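PDB 2V5I: salmonella typhimurium DB7155 bacteriophage DET7 tailspike from Bacteriophage, which serves as the phage's trimeric receptor-binding tailspike, a beta-helix protein that binds Salmonella O-antigen and probably cleaves it by hydrolysis. Local coordinates for residues A[108-113]-A[117-122]; A[134-139]-A[285-290]; A[209-214]-A[305-310]; A[269-274]-A[313-318]; A[488-493]-A[499-504]. All blocks are in the same frame, centred on the assembly; numbering follows the deposited sequence.

Interaction 1 (A[108-113]-A[117-122])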
# COMPACT_ATOMS: atom_id res chain seq x y z
N LYS A 108 21.69 17.77 6.02
CA LYS A 108 21.32 18.45 4.79
C LYS A 108 22.33 18.25 3.67
O LYS A 108 23.53 18.18 3.91
CB LYS A 108 21.15 19.97 5.00
CG LYS A 108 20.25 20.38 6.16
CD LYS A 108 18.95 19.63 6.17
CE LYS A 108 18.05 20.01 7.36
NZ LYS A 108 16.59 19.73 7.04
N TRP A 109 21.85 18.26 2.45
CA TRP A 109 22.73 18.14 1.28
C TRP A 109 23.67 19.33 1.23
O TRP A 109 23.26 20.48 1.47
CB TRP A 109 21.88 18.11 -0.01
CG TRP A 109 21.18 16.82 -0.29
CD1 TRP A 109 19.83 16.57 -0.27
CD2 TRP A 109 21.81 15.63 -0.75
NE1 TRP A 109 19.60 15.25 -0.61
CE2 TRP A 109 20.79 14.64 -0.91
CE3 TRP A 109 23.13 15.27 -0.97
CZ2 TRP A 109 21.07 13.34 -1.35
CZ3 TRP A 109 23.43 13.99 -1.44
CH2 TRP A 109 22.37 13.02 -1.60
N ILE A 110 24.92 19.05 0.86
CA ILE A 110 25.90 20.08 0.46
C ILE A 110 26.00 20.02 -1.03
O ILE A 110 26.38 18.98 -1.60
CB ILE A 110 27.27 19.81 1.10
CG1 ILE A 110 27.14 19.71 2.61
CG2 ILE A 110 28.27 20.88 0.72
CD1 ILE A 110 28.44 19.31 3.38
N THR A 111 25.71 21.15 -1.68
CA THR A 111 25.70 21.17 -3.15
C THR A 111 26.78 22.04 -3.80
O THR A 111 27.08 21.87 -4.98
CB THR A 111 24.32 21.60 -3.69
OG1 THR A 111 24.04 22.93 -3.22
CG2 THR A 111 23.24 20.62 -3.21
N ASP A 112 27.37 22.94 -3.01
CA ASP A 112 28.40 23.85 -3.52
C ASP A 112 29.73 23.11 -3.66
O ASP A 112 30.22 22.50 -2.69
CB ASP A 112 28.57 25.01 -2.57
CG ASP A 112 29.69 25.93 -3.00
OD1 ASP A 112 29.43 26.79 -3.89
OD2 ASP A 112 30.82 25.79 -2.48
N ALA A 113 30.31 23.16 -4.85
CA ALA A 113 31.54 22.40 -5.19
C ALA A 113 32.66 22.63 -4.19
O ALA A 113 33.30 21.67 -3.78
CB ALA A 113 32.02 22.75 -6.57
N ALA A 117 34.24 19.76 -1.89
CA ALA A 117 35.68 19.52 -1.90
C ALA A 117 36.31 19.56 -0.54
O ALA A 117 37.24 18.77 -0.25
CB ALA A 117 36.36 20.52 -2.83
N ALA A 118 35.83 20.44 0.33
CA ALA A 118 36.38 20.55 1.68
C ALA A 118 36.02 19.37 2.60
O ALA A 118 36.58 19.24 3.70
CB ALA A 118 35.92 21.84 2.32
N THR A 119 35.05 18.54 2.20
CA THR A 119 34.69 17.34 2.97
C THR A 119 35.66 16.17 2.72
O THR A 119 35.58 15.14 3.41
CB THR A 119 33.25 16.83 2.64
OG1 THR A 119 33.21 16.30 1.31
CG2 THR A 119 32.22 17.93 2.87
N LEU A 120 36.58 16.36 1.81
CA LEU A 120 37.49 15.28 1.37
C LEU A 120 38.27 14.77 2.57
O LEU A 120 38.87 15.54 3.34
CB LEU A 120 38.45 15.76 0.27
CG LEU A 120 39.27 14.68 -0.43
CD1 LEU A 120 38.40 13.85 -1.36
CD2 LEU A 120 40.43 15.30 -1.19
N LYS A 121 38.21 13.46 2.78
CA LYS A 121 38.94 12.79 3.85
C LYS A 121 39.19 11.33 3.49
O LYS A 121 38.55 10.80 2.57
CB LYS A 121 38.17 12.88 5.18
CG LYS A 121 36.83 12.12 5.19
CD LYS A 121 36.13 12.10 6.56
CE LYS A 121 34.71 11.48 6.40
NZ LYS A 121 34.04 11.05 7.70
N GLN A 122 40.08 10.66 4.22
CA GLN A 122 40.31 9.22 4.03
C GLN A 122 39.39 8.44 4.98
O GLN A 122 39.36 8.70 6.20
CB GLN A 122 41.80 8.84 4.23
CG GLN A 122 42.69 9.35 3.12
CD GLN A 122 44.18 9.04 3.31
OE1 GLN A 122 44.71 9.11 4.44
NE2 GLN A 122 44.83 8.60 2.23

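Interaction 2 (A[134-139]-A[285-290])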
# COMPACT_ATOMS: atom_id res chain seq x y z
N ASP A 134 30.13 12.96 -10.46
CA ASP A 134 30.17 14.02 -9.47
C ASP A 134 30.60 15.35 -10.14
O ASP A 134 30.31 16.40 -9.63
CB ASP A 134 31.09 13.64 -8.35
CG ASP A 134 30.57 12.43 -7.61
OD1 ASP A 134 29.46 12.59 -7.05
OD2 ASP A 134 31.20 11.35 -7.74
N TRP A 135 31.34 15.23 -11.24
CA TRP A 135 31.76 16.43 -11.98
C TRP A 135 30.54 17.15 -12.55
O TRP A 135 30.54 18.37 -12.67
CB TRP A 135 32.72 16.09 -13.11
CG TRP A 135 33.86 15.18 -12.78
CD1 TRP A 135 34.57 14.45 -13.66
CD2 TRP A 135 34.44 14.89 -11.48
NE1 TRP A 135 35.53 13.73 -13.04
CE2 TRP A 135 35.48 13.97 -11.69
CE3 TRP A 135 34.17 15.32 -10.19
CZ2 TRP A 135 36.24 13.45 -10.64
CZ3 TRP A 135 34.92 14.79 -9.15
CH2 TRP A 135 35.93 13.88 -9.39
N VAL A 136 29.48 16.39 -12.88
CA VAL A 136 28.22 16.95 -13.37
C VAL A 136 27.30 17.37 -12.22
O VAL A 136 26.69 18.44 -12.20
CB VAL A 136 27.48 15.89 -14.24
CG1 VAL A 136 26.09 16.34 -14.61
CG2 VAL A 136 28.24 15.55 -15.48
N LYS A 137 27.22 16.53 -11.18
CA LYS A 137 26.39 16.81 -10.04
C LYS A 137 26.83 18.02 -9.24
O LYS A 137 26.00 18.76 -8.70
CB LYS A 137 26.32 15.53 -9.17
CG LYS A 137 25.40 15.54 -8.03
CD LYS A 137 23.92 15.63 -8.37
CE LYS A 137 23.35 14.52 -9.24
NZ LYS A 137 21.83 14.50 -9.14
N PHE A 138 28.15 18.26 -9.13
CA PHE A 138 28.70 19.36 -8.35
C PHE A 138 29.63 20.15 -9.30
O PHE A 138 30.86 19.95 -9.32
CB PHE A 138 29.48 18.84 -7.13
CG PHE A 138 28.68 17.88 -6.24
CD1 PHE A 138 27.66 18.33 -5.43
CD2 PHE A 138 28.98 16.53 -6.24
CE1 PHE A 138 26.92 17.45 -4.61
CE2 PHE A 138 28.23 15.65 -5.41
CZ PHE A 138 27.22 16.12 -4.61
N PRO A 139 29.04 20.97 -10.18
CA PRO A 139 29.92 21.66 -11.14
C PRO A 139 30.98 22.51 -10.47
O PRO A 139 30.69 23.33 -9.58
CB PRO A 139 28.97 22.55 -11.94
CG PRO A 139 27.59 22.07 -11.62
CD PRO A 139 27.61 21.22 -10.42
N PRO A 285 19.59 9.19 -2.15
CA PRO A 285 20.57 8.96 -3.25
C PRO A 285 20.98 10.28 -3.90
O PRO A 285 20.21 11.22 -3.95
CB PRO A 285 19.79 8.12 -4.27
CG PRO A 285 18.43 8.64 -4.09
CD PRO A 285 18.23 8.83 -2.60
N VAL A 286 22.23 10.32 -4.33
CA VAL A 286 22.78 11.48 -5.05
C VAL A 286 22.08 11.69 -6.40
O VAL A 286 21.83 12.84 -6.82
CB VAL A 286 24.31 11.41 -5.13
CG1 VAL A 286 24.85 12.54 -6.00
CG2 VAL A 286 24.94 11.41 -3.78
N TRP A 287 21.78 10.61 -7.12
CA TRP A 287 21.02 10.70 -8.33
C TRP A 287 19.57 10.25 -8.07
O TRP A 287 18.83 11.03 -7.45
CB TRP A 287 21.71 9.91 -9.43
CG TRP A 287 22.99 10.62 -9.87
CD1 TRP A 287 24.18 10.72 -9.16
CD2 TRP A 287 23.19 11.35 -11.09
NE1 TRP A 287 25.09 11.45 -9.90
CE2 TRP A 287 24.51 11.86 -11.06
CE3 TRP A 287 22.38 11.65 -12.19
CZ2 TRP A 287 25.06 12.62 -12.11
CZ3 TRP A 287 22.94 12.42 -13.25
CH2 TRP A 287 24.27 12.87 -13.19
N ASP A 288 19.15 9.05 -8.45
CA ASP A 288 17.73 8.68 -8.46
C ASP A 288 17.45 7.67 -7.34
O ASP A 288 18.35 6.90 -6.97
CB ASP A 288 17.32 8.05 -9.78
CG ASP A 288 17.40 9.00 -10.96
OD1 ASP A 288 17.83 10.18 -10.81
OD2 ASP A 288 16.92 8.53 -12.04
N GLY A 289 16.20 7.58 -6.87
CA GLY A 289 15.85 6.52 -5.94
C GLY A 289 15.85 5.20 -6.75
O GLY A 289 16.57 4.26 -6.46
N PHE A 290 14.91 5.14 -7.70
CA PHE A 290 14.86 4.01 -8.65
C PHE A 290 15.04 4.59 -10.07
O PHE A 290 14.28 5.48 -10.46
CB PHE A 290 13.48 3.34 -8.58
CG PHE A 290 13.22 2.63 -7.28
CD1 PHE A 290 12.89 3.37 -6.11
CD2 PHE A 290 13.25 1.27 -7.16
CE1 PHE A 290 12.65 2.72 -4.93
CE2 PHE A 290 12.98 0.62 -5.93
CZ PHE A 290 12.72 1.38 -4.84
O HOH W 1 27.45 11.00 -8.28

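Interaction 3 (A[209-214]-A[305-310])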
# COMPACT_ATOMS: atom_id res chain seq x y z
N GLY A 209 26.22 -14.65 -23.05
CA GLY A 209 25.48 -15.86 -22.72
C GLY A 209 23.99 -15.59 -22.74
O GLY A 209 23.52 -14.70 -23.44
N ASP A 210 23.23 -16.43 -22.04
CA ASP A 210 21.80 -16.28 -21.92
C ASP A 210 21.51 -15.00 -21.12
O ASP A 210 22.31 -14.60 -20.28
CB ASP A 210 21.19 -17.48 -21.20
CG ASP A 210 21.16 -18.76 -22.08
OD1 ASP A 210 21.44 -18.65 -23.28
OD2 ASP A 210 20.83 -19.84 -21.55
N TRP A 211 20.39 -14.36 -21.39
CA TRP A 211 19.96 -13.21 -20.56
C TRP A 211 19.88 -13.71 -19.14
O TRP A 211 19.43 -14.84 -18.87
CB TRP A 211 18.60 -12.68 -21.01
CG TRP A 211 18.70 -11.85 -22.28
CD1 TRP A 211 19.06 -12.29 -23.52
CD2 TRP A 211 18.49 -10.44 -22.41
NE1 TRP A 211 19.03 -11.24 -24.43
CE2 TRP A 211 18.68 -10.10 -23.75
CE3 TRP A 211 18.13 -9.42 -21.52
CZ2 TRP A 211 18.57 -8.77 -24.21
CZ3 TRP A 211 17.97 -8.14 -21.99
CH2 TRP A 211 18.22 -7.81 -23.30
N GLY A 212 20.20 -12.85 -18.19
CA GLY A 212 20.03 -13.20 -16.77
C GLY A 212 18.57 -13.44 -16.40
O GLY A 212 17.69 -12.77 -16.88
N LEU A 213 18.32 -14.40 -15.51
CA LEU A 213 16.99 -14.84 -15.14
C LEU A 213 17.06 -15.36 -13.70
O LEU A 213 18.02 -16.02 -13.33
CB LEU A 213 16.53 -16.02 -16.01
CG LEU A 213 15.18 -16.70 -15.73
CD1 LEU A 213 14.04 -15.73 -15.85
CD2 LEU A 213 15.00 -17.89 -16.68
N GLY A 214 16.08 -14.95 -12.88
CA GLY A 214 15.94 -15.49 -11.55
C GLY A 214 16.90 -14.86 -10.52
O GLY A 214 17.04 -15.38 -9.40
N PRO A 305 22.35 -2.51 -30.63
CA PRO A 305 22.98 -3.80 -30.90
C PRO A 305 22.62 -4.83 -29.82
O PRO A 305 22.80 -4.54 -28.65
CB PRO A 305 24.48 -3.51 -30.89
CG PRO A 305 24.62 -2.02 -30.87
CD PRO A 305 23.28 -1.38 -30.54
N GLY A 306 22.13 -5.99 -30.25
CA GLY A 306 21.78 -7.10 -29.35
C GLY A 306 20.38 -6.98 -28.74
O GLY A 306 19.97 -7.82 -27.89
N ASP A 307 19.62 -5.97 -29.12
CA ASP A 307 18.31 -5.70 -28.50
C ASP A 307 17.25 -5.43 -29.59
O ASP A 307 17.51 -5.61 -30.80
CB ASP A 307 18.43 -4.55 -27.50
CG ASP A 307 17.53 -4.74 -26.25
OD1 ASP A 307 16.34 -5.00 -26.46
OD2 ASP A 307 17.99 -4.56 -25.09
N LEU A 308 16.06 -5.01 -29.18
CA LEU A 308 15.00 -4.71 -30.17
C LEU A 308 15.38 -3.48 -30.98
O LEU A 308 15.82 -2.46 -30.43
CB LEU A 308 13.66 -4.49 -29.48
CG LEU A 308 13.20 -5.65 -28.59
CD1 LEU A 308 11.97 -5.30 -27.77
CD2 LEU A 308 12.95 -6.89 -29.37
N PRO A 309 15.13 -3.53 -32.31
CA PRO A 309 15.51 -2.41 -33.16
C PRO A 309 14.67 -1.14 -32.96
O PRO A 309 13.51 -1.17 -32.56
CB PRO A 309 15.37 -3.01 -34.58
CG PRO A 309 14.29 -3.96 -34.46
CD PRO A 309 14.51 -4.62 -33.10
N VAL A 310 15.26 0.01 -33.31
CA VAL A 310 14.55 1.31 -33.24
C VAL A 310 13.38 1.36 -34.23
O VAL A 310 12.38 2.00 -33.96
CB VAL A 310 15.47 2.55 -33.38
CG1 VAL A 310 16.36 2.70 -32.15
CG2 VAL A 310 16.30 2.51 -34.66

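Interaction 4 (A[269-274]-A[313-318])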
# COMPACT_ATOMS: atom_id res chain seq x y z
N THR A 269 23.88 -4.80 -25.84
CA THR A 269 22.93 -4.20 -24.93
C THR A 269 23.19 -4.60 -23.48
O THR A 269 23.58 -5.73 -23.20
CB THR A 269 21.48 -4.62 -25.31
OG1 THR A 269 20.56 -3.82 -24.57
CG2 THR A 269 21.17 -6.08 -25.03
N ALA A 270 22.92 -3.65 -22.57
CA ALA A 270 22.97 -3.86 -21.11
C ALA A 270 21.58 -3.69 -20.48
O ALA A 270 21.43 -3.70 -19.25
CB ALA A 270 23.91 -2.86 -20.48
N ARG A 271 20.54 -3.63 -21.33
CA ARG A 271 19.21 -3.32 -20.94
C ARG A 271 18.53 -4.51 -20.20
O ARG A 271 19.05 -5.62 -20.20
CB ARG A 271 18.35 -2.87 -22.11
CG ARG A 271 18.87 -1.60 -22.81
CD ARG A 271 18.07 -1.36 -24.05
NE ARG A 271 18.42 -0.13 -24.74
CZ ARG A 271 19.46 0.01 -25.56
NH1 ARG A 271 20.26 -1.03 -25.83
NH2 ARG A 271 19.69 1.20 -26.14
N ASN A 272 17.34 -4.26 -19.63
CA ASN A 272 16.69 -5.24 -18.77
C ASN A 272 15.18 -5.19 -19.04
O ASN A 272 14.63 -4.13 -19.32
CB ASN A 272 16.93 -4.92 -17.31
CG ASN A 272 18.39 -4.85 -17.00
OD1 ASN A 272 19.00 -5.87 -16.71
ND2 ASN A 272 18.96 -3.65 -17.12
N TYR A 273 14.52 -6.32 -18.79
CA TYR A 273 13.09 -6.46 -19.04
C TYR A 273 12.45 -7.31 -17.92
O TYR A 273 13.10 -8.21 -17.44
CB TYR A 273 12.86 -7.19 -20.35
CG TYR A 273 13.24 -6.43 -21.62
CD1 TYR A 273 14.53 -6.46 -22.08
CD2 TYR A 273 12.29 -5.73 -22.31
CE1 TYR A 273 14.89 -5.74 -23.27
CE2 TYR A 273 12.61 -5.03 -23.45
CZ TYR A 273 13.92 -5.08 -23.93
OH TYR A 273 14.22 -4.36 -25.06
N ASN A 274 11.20 -6.98 -17.56
CA ASN A 274 10.37 -7.92 -16.77
C ASN A 274 10.99 -8.23 -15.43
O ASN A 274 10.94 -9.39 -14.97
CB ASN A 274 10.19 -9.22 -17.57
CG ASN A 274 9.36 -9.04 -18.84
OD1 ASN A 274 8.23 -8.50 -18.83
ND2 ASN A 274 9.91 -9.59 -19.96
N TYR A 313 10.67 -0.21 -31.96
CA TYR A 313 10.38 0.65 -30.81
C TYR A 313 11.35 1.81 -30.84
O TYR A 313 12.56 1.60 -30.61
CB TYR A 313 10.58 -0.08 -29.48
CG TYR A 313 9.55 -1.15 -29.25
CD1 TYR A 313 8.25 -0.82 -28.88
CD2 TYR A 313 9.85 -2.46 -29.50
CE1 TYR A 313 7.30 -1.80 -28.69
CE2 TYR A 313 8.89 -3.46 -29.36
CZ TYR A 313 7.62 -3.11 -28.95
OH TYR A 313 6.69 -4.10 -28.79
N PRO A 314 10.86 3.06 -31.03
CA PRO A 314 11.71 4.23 -30.89
C PRO A 314 12.38 4.35 -29.51
O PRO A 314 11.96 3.71 -28.53
CB PRO A 314 10.75 5.41 -31.07
CG PRO A 314 9.58 4.84 -31.79
CD PRO A 314 9.48 3.43 -31.38
N PHE A 315 13.42 5.15 -29.44
CA PHE A 315 14.10 5.36 -28.18
C PHE A 315 13.09 5.88 -27.13
O PHE A 315 12.21 6.70 -27.44
CB PHE A 315 15.29 6.31 -28.29
CG PHE A 315 16.49 5.72 -29.01
CD1 PHE A 315 16.99 4.48 -28.66
CD2 PHE A 315 17.15 6.44 -29.99
CE1 PHE A 315 18.11 3.94 -29.28
CE2 PHE A 315 18.31 5.89 -30.64
CZ PHE A 315 18.78 4.68 -30.28
N HIS A 316 13.20 5.29 -25.94
CA HIS A 316 12.35 5.58 -24.80
C HIS A 316 10.97 4.87 -24.88
O HIS A 316 10.11 5.14 -24.06
CB HIS A 316 12.23 7.07 -24.50
CG HIS A 316 13.55 7.72 -24.21
ND1 HIS A 316 14.38 7.33 -23.18
CD2 HIS A 316 14.18 8.74 -24.84
CE1 HIS A 316 15.46 8.09 -23.19
NE2 HIS A 316 15.37 8.95 -24.19
N GLN A 317 10.80 3.99 -25.87
CA GLN A 317 9.51 3.29 -26.06
C GLN A 317 9.62 1.74 -25.93
O GLN A 317 8.73 1.03 -26.37
CB GLN A 317 8.85 3.71 -27.39
CG GLN A 317 8.63 5.20 -27.44
CD GLN A 317 7.69 5.64 -28.52
OE1 GLN A 317 6.84 4.87 -28.97
NE2 GLN A 317 7.84 6.89 -28.95
N LEU A 318 10.69 1.21 -25.35
CA LEU A 318 10.79 -0.24 -25.18
C LEU A 318 9.72 -0.77 -24.23
O LEU A 318 9.38 -0.10 -23.25
CB LEU A 318 12.16 -0.67 -24.69
CG LEU A 318 13.30 -0.56 -25.73
CD1 LEU A 318 14.63 -0.73 -24.98
CD2 LEU A 318 13.17 -1.53 -26.87

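Interaction 5 (A[488-493]-A[499-504])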
# COMPACT_ATOMS: atom_id res chain seq x y z
N GLU A 488 -25.01 32.41 -5.06
CA GLU A 488 -24.76 33.19 -6.27
C GLU A 488 -24.09 32.35 -7.34
O GLU A 488 -23.32 31.42 -7.06
CB GLU A 488 -23.94 34.42 -6.05
CG GLU A 488 -22.68 34.22 -5.38
CD GLU A 488 -21.73 35.44 -5.32
OE1 GLU A 488 -22.01 36.58 -5.80
OE2 GLU A 488 -20.65 35.25 -4.71
N LEU A 489 -24.35 32.76 -8.58
CA LEU A 489 -23.72 32.23 -9.77
C LEU A 489 -22.99 33.44 -10.37
O LEU A 489 -23.61 34.47 -10.63
CB LEU A 489 -24.84 31.80 -10.75
CG LEU A 489 -24.56 30.88 -11.87
CD1 LEU A 489 -24.17 29.55 -11.24
CD2 LEU A 489 -25.89 30.80 -12.67
N THR A 490 -21.67 33.31 -10.49
CA THR A 490 -20.80 34.42 -10.95
C THR A 490 -20.00 34.10 -12.19
O THR A 490 -19.80 32.94 -12.57
CB THR A 490 -19.79 34.85 -9.84
OG1 THR A 490 -18.71 33.92 -9.78
CG2 THR A 490 -20.43 34.97 -8.46
N ALA A 491 -19.51 35.19 -12.80
CA ALA A 491 -18.69 35.10 -14.03
C ALA A 491 -17.60 36.18 -13.95
O ALA A 491 -17.84 37.33 -13.53
CB ALA A 491 -19.54 35.34 -15.29
N LEU A 492 -16.43 35.84 -14.49
CA LEU A 492 -15.29 36.73 -14.67
C LEU A 492 -15.51 37.81 -15.75
O LEU A 492 -16.00 37.54 -16.84
CB LEU A 492 -14.09 35.87 -15.14
CG LEU A 492 -12.70 36.51 -15.37
CD1 LEU A 492 -12.05 36.93 -14.08
CD2 LEU A 492 -11.81 35.57 -16.19
N SER A 493 -15.14 39.03 -15.42
CA SER A 493 -15.14 40.13 -16.42
C SER A 493 -14.00 41.09 -16.06
O SER A 493 -13.76 41.35 -14.87
CB SER A 493 -16.48 40.88 -16.46
OG SER A 493 -16.47 41.87 -17.52
N ALA A 499 -17.01 39.09 -11.04
CA ALA A 499 -17.42 40.45 -11.41
C ALA A 499 -18.93 40.62 -11.68
O ALA A 499 -19.52 41.66 -11.35
CB ALA A 499 -16.63 40.90 -12.60
N VAL A 500 -19.55 39.61 -12.28
CA VAL A 500 -20.96 39.67 -12.70
C VAL A 500 -21.64 38.54 -11.93
O VAL A 500 -21.17 37.40 -12.01
CB VAL A 500 -21.13 39.44 -14.21
CG1 VAL A 500 -22.61 39.58 -14.61
CG2 VAL A 500 -20.28 40.44 -14.99
N SER A 501 -22.68 38.86 -11.16
CA SER A 501 -23.19 37.94 -10.15
C SER A 501 -24.72 37.95 -10.05
O SER A 501 -25.30 39.02 -9.75
CB SER A 501 -22.58 38.42 -8.80
OG SER A 501 -23.20 37.80 -7.69
N LEU A 502 -25.35 36.80 -10.25
CA LEU A 502 -26.78 36.56 -9.99
C LEU A 502 -26.93 35.95 -8.59
O LEU A 502 -26.20 35.03 -8.23
CB LEU A 502 -27.31 35.59 -11.02
CG LEU A 502 -28.82 35.41 -10.87
CD1 LEU A 502 -29.46 35.26 -12.16
CD2 LEU A 502 -29.09 34.25 -9.95
N LYS A 503 -27.77 36.58 -7.74
CA LYS A 503 -27.83 36.25 -6.30
C LYS A 503 -29.24 35.92 -5.85
O LYS A 503 -30.18 36.64 -6.17
CB LYS A 503 -27.36 37.48 -5.46
CG LYS A 503 -26.09 38.20 -5.99
CD LYS A 503 -25.68 39.46 -5.19
CE LYS A 503 -24.56 40.29 -5.90
NZ LYS A 503 -24.98 40.86 -7.24
N VAL A 504 -29.36 34.86 -5.07
CA VAL A 504 -30.62 34.39 -4.53
C VAL A 504 -30.56 34.45 -2.98
O VAL A 504 -29.71 33.84 -2.35
CB VAL A 504 -30.88 32.92 -4.99
CG1 VAL A 504 -32.14 32.37 -4.37
CG2 VAL A 504 -30.97 32.83 -6.54

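Interaction 1 (A[108-113]-A[117-122])
Ala113 and Ala117 are joined by the backbone bond of a single helical turn, Ala117 N to Ala113 O at 2.8 Å, nearly straight at the hydrogen (167°). The turn, helix 113-117, belongs to an excursion leaving the parallel beta-helix after strand 85-92 and returning at strand 156-161, probably the counterpart of the dorsal fin of the P22 tailspike. Beside it Ile110 and Thr119 meet tip to tip, Ile110 CD1 lying 4.1 Å from Thr119 CG2, a light apolar touch at the surface. Ile110 brings CD1 there on an extended branch (chi2 175°), and its side chain also touches Leu115 and Val116. The methyl of Thr119 faces Ile110, while its hydroxyl OG1 is gripped by Val116 O and Phe101 N, which fix the rotation of the side chain. Asp112 is the N-cap of the helix, its OD2 accepting from Leu115 N; a type I turn runs from Ala117 to Leu120. Ala117 also packs on Leu141 and Leu144 of helix 141-144. The turn leading into strand 121-122 is closed by Leu120 N, 3.2 Å from Ala117 O.

Interaction 2 (A[134-139]-A[285-290])
Asp134 reaches Trp287 through a water, which lies 2.8 Å from Asp134 OD1 and accepts the indole N-H in the ring plane, 2.9 Å from Trp287 NE1. This is where helix 132-137, part of the excursion beside the parallel beta-helix, lies on the loop between strands 280-283 and 290-291 of the beta-helix wall. Asp134 is itself held by Tyr128 OH at OD1 and Gly131 N at OD2, so the water sits on a well-positioned carboxylate. Next, Val136 lays CG1 obliquely against the six-membered ring, 4.2 Å from Trp287 CH2. Lys137 carries most of the contact. Its CG touches Val286 CG1 at 3.7 Å; then the chain bends twice (chi2 66°, chi3 59°) and passes over the indole, running opposite to the tryptophan side chain. CE stands over the face, 3.5 Å from the centroid of the Trp287 five-membered ring, a CH-pi contact, and NZ follows in a cation-pi contact. The ammonium is anchored as well by a hydrogen bond from Lys137 NZ to Val286 O at 2.9 Å. The lysine thus covers one face of the indole while the water takes its N-H. Phe138 is the first residue past the helix to leave helical angles, and its ring takes Lys137 CG over one face, 3.8 Å above the plane and offset toward the rim.

Interaction 3 (A[209-214]-A[305-310])
Trp211 and Gly306 stand 10.9 Å apart at their CA atoms, so these two irregular loops on the flank of the parallel beta-helix, one after strand 202-205 and the other between strands 290-291 and 323-330, meet only through the long indole of Trp211. The six-membered ring presents its edge to the second loop. Asp307 OD2 lies in the ring plane, 3.7 Å from Trp211 CH2, and Gly306 O is near that plane too, 4.1 Å from Trp211 CZ2. Oxygen against a C-H rim is a weakly polar approach, and the carboxylate stands at the rim with its plane 86° from that of the ring. Arg234 makes a cation-pi contact with the indole and also hydrogen-bonds Gly209 O. The carboxylate is fixed by hydrogen bonds to other partners. OD1 receives Tyr273 OH as well as the neighbouring backbone amide, and OD2 is bonded to Thr269 OG1. A first torsion away from the staggered values (chi1 -143°) goes with this set of bonds. Gly306 takes a positive phi of 84°, a value that favours glycine. The short local bond runs from Leu308 N to Asp307 OD1 at 2.7 Å, using the anti lone pair of that oxygen.

Interaction 4 (A[269-274]-A[313-318])
Arg271 and Leu318 cross at about a right angle between two loops of the beta-helix flank, the first linking strands 268-269 and 276-278, the second leading into strand 323-330. From CB the arginine keeps CG beside its backbone N (chi1 -60°) and then runs extended to NE. CD is the first atom to touch, 3.6 Å from Leu318 CD1, and NE passes the same methyl while forming a salt bridge with Asp295 OD1. At the tip the two terminal nitrogens part company. NH1 gives a hydrogen bond to Thr269 OG1 at 3.1 Å, with the acceptor close to the guanidinium plane; NH2 comes obliquely to Phe315 CE1 at 4.5 Å, a loose contact. Arg271 N also donates to Thr269 OG1 at 3.2 Å, an ST turn; with the NH1 bond the hydroxyl holds both backbone and tip. Leu318 CD1 touches Tyr273 OH as well as the arginine, and Leu318 CD2 lies 3.5 Å from Tyr273 OH, an oxygen already hydrogen-bonded to Asp307 OD1. The second loop is shaped by a type II turn, with Gln317 N bonded to Pro314 O at 2.9 Å. Asp295 also receives His316 N at OD2 and so joins both loops. The chemistry is that of a buried charge beside leucine methyls: Asp295 probably offsets the arginine's positive charge, and Thr269 takes up NH1.

Interaction 5 (A[488-493]-A[499-504])
Glu488 and Ser501 make the short side-chain bond of this antiparallel beta hairpin: Ser501 OG donates to Glu488 OE1 at 2.5 Å, on the anti side of the carboxylate and 18° out of its plane. Glu488 CG sits between its backbone N and carbonyl carbon (chi1 54°), which carries OE1 across to Ser501; the other oxygen, OE2, is hydrogen-bonded to His475 NE2 of strand 470-476, on the other side of strand 485-493. Four backbone bonds join the strands. Leu489 and Leu502 form a hydrogen-bonded pair, each N 2.9 Å from the other's O; Ala491 N lies 2.9 Å from Val500 O, and Val500 N 3.1 Å from Ala491 O. Toward the turn Ala499 and Val500 both face Ala491, a classic beta bulge. Lys503, on the same face as Glu488, curls back to put NZ 3.1 Å from Ser501 O and forms a salt bridge with Asp528 of the third subunit. On the other face Leu489 and Ala491 pack on Leu472 and Ala485 of the second subunit, so the hairpin is clasped between neighbours, as expected of the intertwined C-terminal part of the trimer. Near the turn Ser493 OG is hydrogen-bonded to Asp508 of the second subunit, while Ser493 CB lies against Ala499 CB at 3.9 Å and Val500 CG2 at 4.1 Å.

How the interactions relate
From the N terminus, interaction 1 closes a very short loop within the excursion from the beta-helix. Interaction 2 lays that excursion on the beta-helix wall and closes a loop of about 145 residues that includes several turns of the beta-helix; the two touch, Phe138 lying against the backbone of Ile110 and Thr111. Interactions 3 and 4 both open inside the loop of interaction 2 and close beyond it, so each crosses it, and they cross one another. Their centres are about 9 Å apart, and they touch through Asp307 and Trp211, so that the loops at 209-214, 269-274 and 305-318 meet. Interaction 5 follows in series, its centre over 50 Å from the rest, in the C-terminal trimer-forming region.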